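Long-range contacts in DPSA (Streptomyces coelicolor, PDB 4CY9), which probably stores and oxidises iron as a twelve-subunit ferritin-like Dps protein, and is associated with DNA binding: residues L36-V41 and D58-Q63; D69-R74 and D139-Q144. All blocks are in the same frame, centred on the assembly; numbering follows the deposited sequence. Where two conformers were deposited one is given.

Contact 1: residues L36-V41 and D58-Q63; sequences LTLKHV and DPQVDQ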
loop_
_atom_site.group_PDB
_atom_site.type_symbol
_atom_site.label_atom_id
_atom_site.label_comp_id
_atom_site.label_asym_id
_atom_site.label_seq_id
_atom_site.Cartn_x
_atom_site.Cartn_y
_atom_site.Cartn_z
ATOM N N LEU A 36 23.663 17.755 -4.641
ATOM C CA LEU A 36 23.405 19.218 -4.424
ATOM C C LEU A 36 23.258 19.865 -5.802
ATOM O O LEU A 36 22.355 20.723 -5.994
ATOM C CB LEU A 36 24.673 19.890 -3.743
ATOM C CG LEU A 36 24.772 19.355 -2.307
ATOM C CD1 LEU A 36 26.151 19.858 -1.730
ATOM C CD2 LEU A 36 23.692 19.964 -1.341
ATOM N N THR A 37 24.094 19.504 -6.753
ATOM C CA THR A 37 24.077 20.152 -8.053
ATOM C C THR A 37 22.817 19.710 -8.828
ATOM O O THR A 37 22.210 20.543 -9.543
ATOM C CB THR A 37 25.337 19.737 -8.869
ATOM O OG1 THR A 37 26.477 20.306 -8.156
ATOM C CG2 THR A 37 25.314 20.270 -10.321
ATOM N N LEU A 38 22.389 18.452 -8.688
ATOM C CA LEU A 38 21.121 18.059 -9.399
ATOM C C LEU A 38 19.943 18.865 -8.815
ATOM O O LEU A 38 19.078 19.249 -9.613
ATOM C CB LEU A 38 20.843 16.548 -9.111
ATOM C CG LEU A 38 21.862 15.655 -9.941
ATOM C CD1 LEU A 38 21.711 14.218 -9.339
ATOM C CD2 LEU A 38 21.439 15.615 -11.429
ATOM N N LYS A 39 19.902 19.090 -7.497
ATOM C CA LYS A 39 18.767 19.872 -6.977
ATOM C C LYS A 39 18.894 21.290 -7.501
ATOM O O LYS A 39 17.883 21.910 -7.855
ATOM C CB LYS A 39 18.772 19.922 -5.459
ATOM C CG LYS A 39 18.088 18.666 -4.761
ATOM C CD LYS A 39 16.563 18.795 -5.196
ATOM C CE LYS A 39 15.665 17.963 -4.350
ATOM N NZ LYS A 39 14.252 18.202 -4.856
ATOM N N HIS A 40 20.097 21.832 -7.527
ATOM C CA HIS A 40 20.261 23.191 -8.136
ATOM C C HIS A 40 19.726 23.277 -9.548
ATOM O O HIS A 40 19.053 24.272 -9.906
ATOM C CB HIS A 40 21.802 23.523 -8.067
ATOM C CG HIS A 40 22.160 24.819 -8.726
ATOM N ND1 HIS A 40 22.177 26.020 -8.046
ATOM C CD2 HIS A 40 22.459 25.106 -10.065
ATOM C CE1 HIS A 40 22.513 27.009 -8.912
ATOM N NE2 HIS A 40 22.677 26.466 -10.145
ATOM N N VAL A 41 20.025 22.265 -10.364
ATOM C CA VAL A 41 19.492 22.283 -11.731
ATOM C C VAL A 41 17.966 22.190 -11.660
ATOM O O VAL A 41 17.225 22.869 -12.403
ATOM C CB VAL A 41 20.109 21.119 -12.566
ATOM C CG1 VAL A 41 19.454 21.114 -13.944
ATOM C CG2 VAL A 41 21.644 21.412 -12.738
ATOM N N ASP A 58 14.369 14.403 -10.461
ATOM C CA ASP A 58 14.079 14.069 -9.025
ATOM C C ASP A 58 14.401 12.567 -8.649
ATOM O O ASP A 58 14.974 12.390 -7.545
ATOM C CB ASP A 58 12.677 14.690 -8.611
ATOM C CG ASP A 58 12.851 15.914 -7.549
ATOM O OD1 ASP A 58 14.083 16.439 -6.964
ATOM O OD2 ASP A 58 11.730 16.314 -7.206
ATOM N N PRO A 59 14.104 11.570 -9.455
ATOM C CA PRO A 59 14.495 10.273 -8.980
ATOM C C PRO A 59 16.041 10.066 -8.987
ATOM O O PRO A 59 16.525 9.230 -8.220
ATOM C CB PRO A 59 13.902 9.297 -9.953
ATOM C CG PRO A 59 13.555 10.077 -11.210
ATOM C CD PRO A 59 13.152 11.423 -10.648
ATOM N N GLN A 60 16.771 10.782 -9.847
ATOM C CA GLN A 60 18.215 10.667 -9.822
ATOM C C GLN A 60 18.788 11.344 -8.545
ATOM O O GLN A 60 19.742 10.822 -7.972
ATOM C CB GLN A 60 18.761 11.346 -11.070
ATOM C CG GLN A 60 20.271 11.338 -11.064
ATOM C CD GLN A 60 20.937 9.917 -11.246
ATOM O OE1 GLN A 60 20.263 8.783 -11.198
ATOM N NE2 GLN A 60 22.205 9.931 -11.449
ATOM N N VAL A 61 18.154 12.429 -8.069
ATOM C CA VAL A 61 18.575 13.054 -6.789
ATOM C C VAL A 61 18.490 11.994 -5.702
ATOM O O VAL A 61 19.392 11.772 -4.883
ATOM C CB VAL A 61 17.649 14.244 -6.396
ATOM C CG1 VAL A 61 17.964 14.699 -4.945
ATOM C CG2 VAL A 61 17.974 15.416 -7.352
ATOM N N ASP A 62 17.346 11.288 -5.698
ATOM C CA ASP A 62 17.139 10.293 -4.643
ATOM C C ASP A 62 18.132 9.135 -4.757
ATOM O O ASP A 62 18.664 8.695 -3.740
ATOM C CB ASP A 62 15.710 9.629 -4.752
ATOM C CG ASP A 62 14.557 10.658 -4.503
ATOM O OD1 ASP A 62 14.803 11.702 -3.889
ATOM O OD2 ASP A 62 13.425 10.333 -5.011
ATOM N N GLN A 63 18.388 8.696 -5.985
ATOM C CA GLN A 63 19.312 7.574 -6.226
ATOM C C GLN A 63 20.750 7.973 -5.821
ATOM O O GLN A 63 21.527 7.152 -5.197
ATOM C CB GLN A 63 19.295 7.145 -7.730
ATOM C CG GLN A 63 20.201 5.927 -7.866
ATOM C CD GLN A 63 19.806 4.649 -8.728
ATOM O OE1 GLN A 63 18.859 4.567 -9.544
ATOM N NE2 GLN A 63 20.616 3.639 -8.523
#
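Leu-38 and Val-61 face each other across two nearly antiparallel helical segments, whose axes make 164° and come within 9.3 Å. This apolar pair occupies the middle of the contact: CB of Leu-38 lies 3.6 Å from CG2 of Val-61, so here the valine methyl rests against the base of the leucine rather than its branched end. That end goes to Gln-60 instead, where Leu-38 CD1 meets CG of the glutamine at 3.7 Å. The Gln-60 chain bends at chi2 (69°) beyond this methylene, and its amide NE2 is hydrogen-bonded to the hydroxyl of Tyr-116. Val-61 also supports the aliphatic part of Lys-39, which crosses it at about a right angle, with CG and CE both passing close to Val-61 CG1.

The charged interaction lies at the margin of this apolar patch. A bend at chi2 (-66°), followed by an extended outer chain, carries the lysine ammonium to Asp-58, and Lys-39 NZ donates to Asp-58 OD1 over 2.8 Å in a salt bridge that uses the syn lone pair of the oxygen. The same ammonium forms a second salt bridge, to Asp-69 of the second subunit, so Lys-39 ties helix 50-77 of its own chain to that subunit, probably its partner in the Dps dimer. In Dps proteins the dimer interface typically carries the ferroxidase centre.

On its other flank the contact is closed by the rest of the four-helix bundle: Leu-38 packs on Leu-112 and Tyr-116 of helix 105-133 and, together with Gln-60, on Phe-151 of helix 135-158.

Contact 2: residues D69-R74 and D139-Q144; sequences DDVAER and DLLIGQ
Gln-144 lays its amide over Val-71 and beside Asp-70. From CB, its chain runs out extended through CG (chi2 -173°) as a stalk that delivers the amide to helix 50-77, while Met-123 of helix 105-133 packs against the side chain. At CD the group crosses Val-71 obliquely, with the CG2 methyl as the nearest atom of that valine. OE1 comes closest, 3.5 Å from Val-71 CG2; it is buried against this methyl and has no hydrogen-bond partner in the model. The polar bonds of the amide are made by NE2 instead. It sits 3.9 Å from Asp-70 CB, makes a weak hydrogen bond to the carbonyl of Met-67, and donates to a water at 2.9 Å from NE2. That water in turn donates to Asp-70 OD2, 2.7 Å from the water oxygen. The water and the weaker bond to Met-67 O probably help to fix the rotation of the amide.

Toward the other end, the two methyls of Leu-140 divide between Asp-70 and Arg-74. CD1 lies 4.1 Å from Asp-70 CB, while CD2 faces the carbonyl oxygen of Asp-70 and lies 4.2 Å from Arg-74 CB. The guanidinium of Arg-74 is engaged further out, by Asp-134 and by Glu-149 of the third subunit. On the inner side, Val-71 CG2 touches Leu-141 CD2 at 4.3 Å, and Val-71 continues onto Leu-24, Leu-28 and Leu-31 of helix 14-44.

With Val-71 and Leu-141 buried in the core and a water-bridged polar edge at Asp-70 and Gln-144, this is a pair of antiparallel neighbours (166° between the segments) in the ferritin-like four-helix bundle.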
loop_
_atom_site.group_PDB
_atom_site.type_symbol
_atom_site.label_atom_id
_atom_site.label_comp_id
_atom_site.label_asym_id
_atom_site.label_seq_id
_atom_site.Cartn_x
_atom_site.Cartn_y
_atom_site.Cartn_z
ATOM N N ASP A 69 25.068 7.624 0.762
ATOM C CA ASP A 69 24.847 6.898 2.041
ATOM C C ASP A 69 25.621 5.615 2.023
ATOM O O ASP A 69 26.282 5.258 3.049
ATOM C CB ASP A 69 23.338 6.466 2.212
ATOM C CG ASP A 69 22.469 7.616 2.644
ATOM O OD1 ASP A 69 23.095 8.490 3.265
ATOM O OD2 ASP A 69 21.195 7.661 2.426
ATOM N N ASP A 70 25.540 4.880 0.901
ATOM C CA ASP A 70 26.142 3.539 0.955
ATOM C C ASP A 70 27.709 3.654 0.895
ATOM O O ASP A 70 28.419 2.861 1.548
ATOM C CB ASP A 70 25.724 2.698 -0.285
ATOM C CG ASP A 70 24.259 2.228 -0.181
ATOM O OD1 ASP A 70 23.732 2.166 0.979
ATOM O OD2 ASP A 70 23.644 1.928 -1.186
ATOM N N VAL A 71 28.210 4.668 0.119
ATOM C CA VAL A 71 29.723 4.875 0.195
ATOM C C VAL A 71 30.128 5.304 1.568
ATOM O O VAL A 71 31.145 4.829 2.124
ATOM C CB VAL A 71 30.144 5.912 -0.885
ATOM C CG1 VAL A 71 31.621 6.372 -0.674
ATOM C CG2 VAL A 71 29.947 5.304 -2.320
ATOM N N ALA A 72 29.379 6.252 2.177
ATOM C CA ALA A 72 29.751 6.705 3.541
ATOM C C ALA A 72 29.779 5.559 4.557
ATOM O O ALA A 72 30.695 5.516 5.380
ATOM C CB ALA A 72 28.713 7.796 4.021
ATOM N N GLU A 73 28.742 4.709 4.544
ATOM C CA GLU A 73 28.695 3.643 5.551
ATOM C C GLU A 73 29.791 2.584 5.234
ATOM O O GLU A 73 30.241 1.917 6.146
ATOM C CB GLU A 73 27.306 2.979 5.563
ATOM C CG GLU A 73 26.415 4.109 6.217
ATOM C CD GLU A 73 24.999 3.562 6.629
ATOM O OE1 GLU A 73 24.619 2.530 6.016
ATOM O OE2 GLU A 73 24.296 4.313 7.283
ATOM N N ARG A 74 30.206 2.525 3.959
ATOM C CA ARG A 74 31.300 1.541 3.661
ATOM C C ARG A 74 32.622 2.125 4.182
ATOM O O ARG A 74 33.462 1.390 4.768
ATOM C CB ARG A 74 31.402 1.363 2.117
ATOM C CG ARG A 74 32.485 0.284 1.788
ATOM C CD ARG A 74 31.986 -1.081 2.409
ATOM N NE ARG A 74 32.964 -2.163 2.021
ATOM C CZ ARG A 74 32.865 -3.395 2.560
ATOM N NH1 ARG A 74 31.891 -3.644 3.465
ATOM N NH2 ARG A 74 33.798 -4.310 2.226
ATOM N N ASP A 139 32.471 -4.189 -5.933
ATOM C CA ASP A 139 31.129 -4.516 -6.443
ATOM C C ASP A 139 30.177 -3.340 -6.156
ATOM O O ASP A 139 29.275 -3.067 -7.000
ATOM C CB ASP A 139 30.699 -5.809 -5.728
ATOM C CG ASP A 139 29.334 -6.257 -6.092
ATOM O OD1 ASP A 139 29.066 -6.603 -7.203
ATOM O OD2 ASP A 139 28.436 -6.230 -5.254
ATOM N N LEU A 140 30.226 -2.762 -4.986
ATOM C CA LEU A 140 29.280 -1.651 -4.680
ATOM C C LEU A 140 29.532 -0.543 -5.720
ATOM O O LEU A 140 28.541 0.010 -6.333
ATOM C CB LEU A 140 29.677 -1.099 -3.300
ATOM C CG LEU A 140 28.950 0.235 -2.926
ATOM C CD1 LEU A 140 27.411 -0.053 -2.793
ATOM C CD2 LEU A 140 29.511 0.746 -1.565
ATOM N N LEU A 141 30.824 -0.203 -5.957
ATOM C CA LEU A 141 31.069 0.913 -6.848
ATOM C C LEU A 141 30.669 0.593 -8.311
ATOM O O LEU A 141 30.248 1.508 -9.056
ATOM C CB LEU A 141 32.606 1.292 -6.829
ATOM C CG LEU A 141 33.047 1.859 -5.463
ATOM C CD1 LEU A 141 34.598 1.964 -5.520
ATOM C CD2 LEU A 141 32.401 3.235 -5.189
ATOM N N ILE A 142 30.859 -0.650 -8.746
ATOM C CA ILE A 142 30.462 -0.955 -10.165
ATOM C C ILE A 142 28.944 -0.777 -10.422
ATOM O O ILE A 142 28.600 -0.243 -11.479
ATOM C CB ILE A 142 30.880 -2.416 -10.508
ATOM C CG1 ILE A 142 32.379 -2.389 -10.604
ATOM C CG2 ILE A 142 30.267 -2.777 -11.888
ATOM C CD1 ILE A 142 32.918 -3.895 -10.695
ATOM N N GLY A 143 28.095 -1.238 -9.507
ATOM C CA GLY A 143 26.644 -1.011 -9.682
ATOM C C GLY A 143 26.290 0.512 -9.701
ATOM O O GLY A 143 25.437 0.927 -10.528
ATOM N N GLN A 144 26.922 1.319 -8.841
ATOM C CA GLN A 144 26.705 2.761 -8.817
ATOM C C GLN A 144 27.151 3.381 -10.125
ATOM O O GLN A 144 26.447 4.221 -10.718
ATOM C CB GLN A 144 27.505 3.408 -7.670
ATOM C CG GLN A 144 26.948 2.808 -6.312
ATOM C CD GLN A 144 27.551 3.516 -5.144
ATOM O OE1 GLN A 144 28.654 4.054 -5.288
ATOM N NE2 GLN A 144 26.921 3.476 -3.931
HETATM O O HOH W 1 24.294 2.349 -3.727
#

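Helix 50-77 is common to both contacts: its earlier part lies against helix 14-44 in contact 1, and its later part lies against helix 135-158 in contact 2. They follow in series along the chain, the first joining helices consecutive in sequence, the second a pair far apart in sequence. Their centres are 18 Å apart and their nearest atoms about 6 Å, so they do not touch. Helix 50-77 thus packs on two of its neighbours in the bundle. Lys-39 of contact 1 forms a salt bridge with Asp-69 of the 69-74 segment in the second subunit, so the two contacts are joined between chains within the twelve-chain assembly.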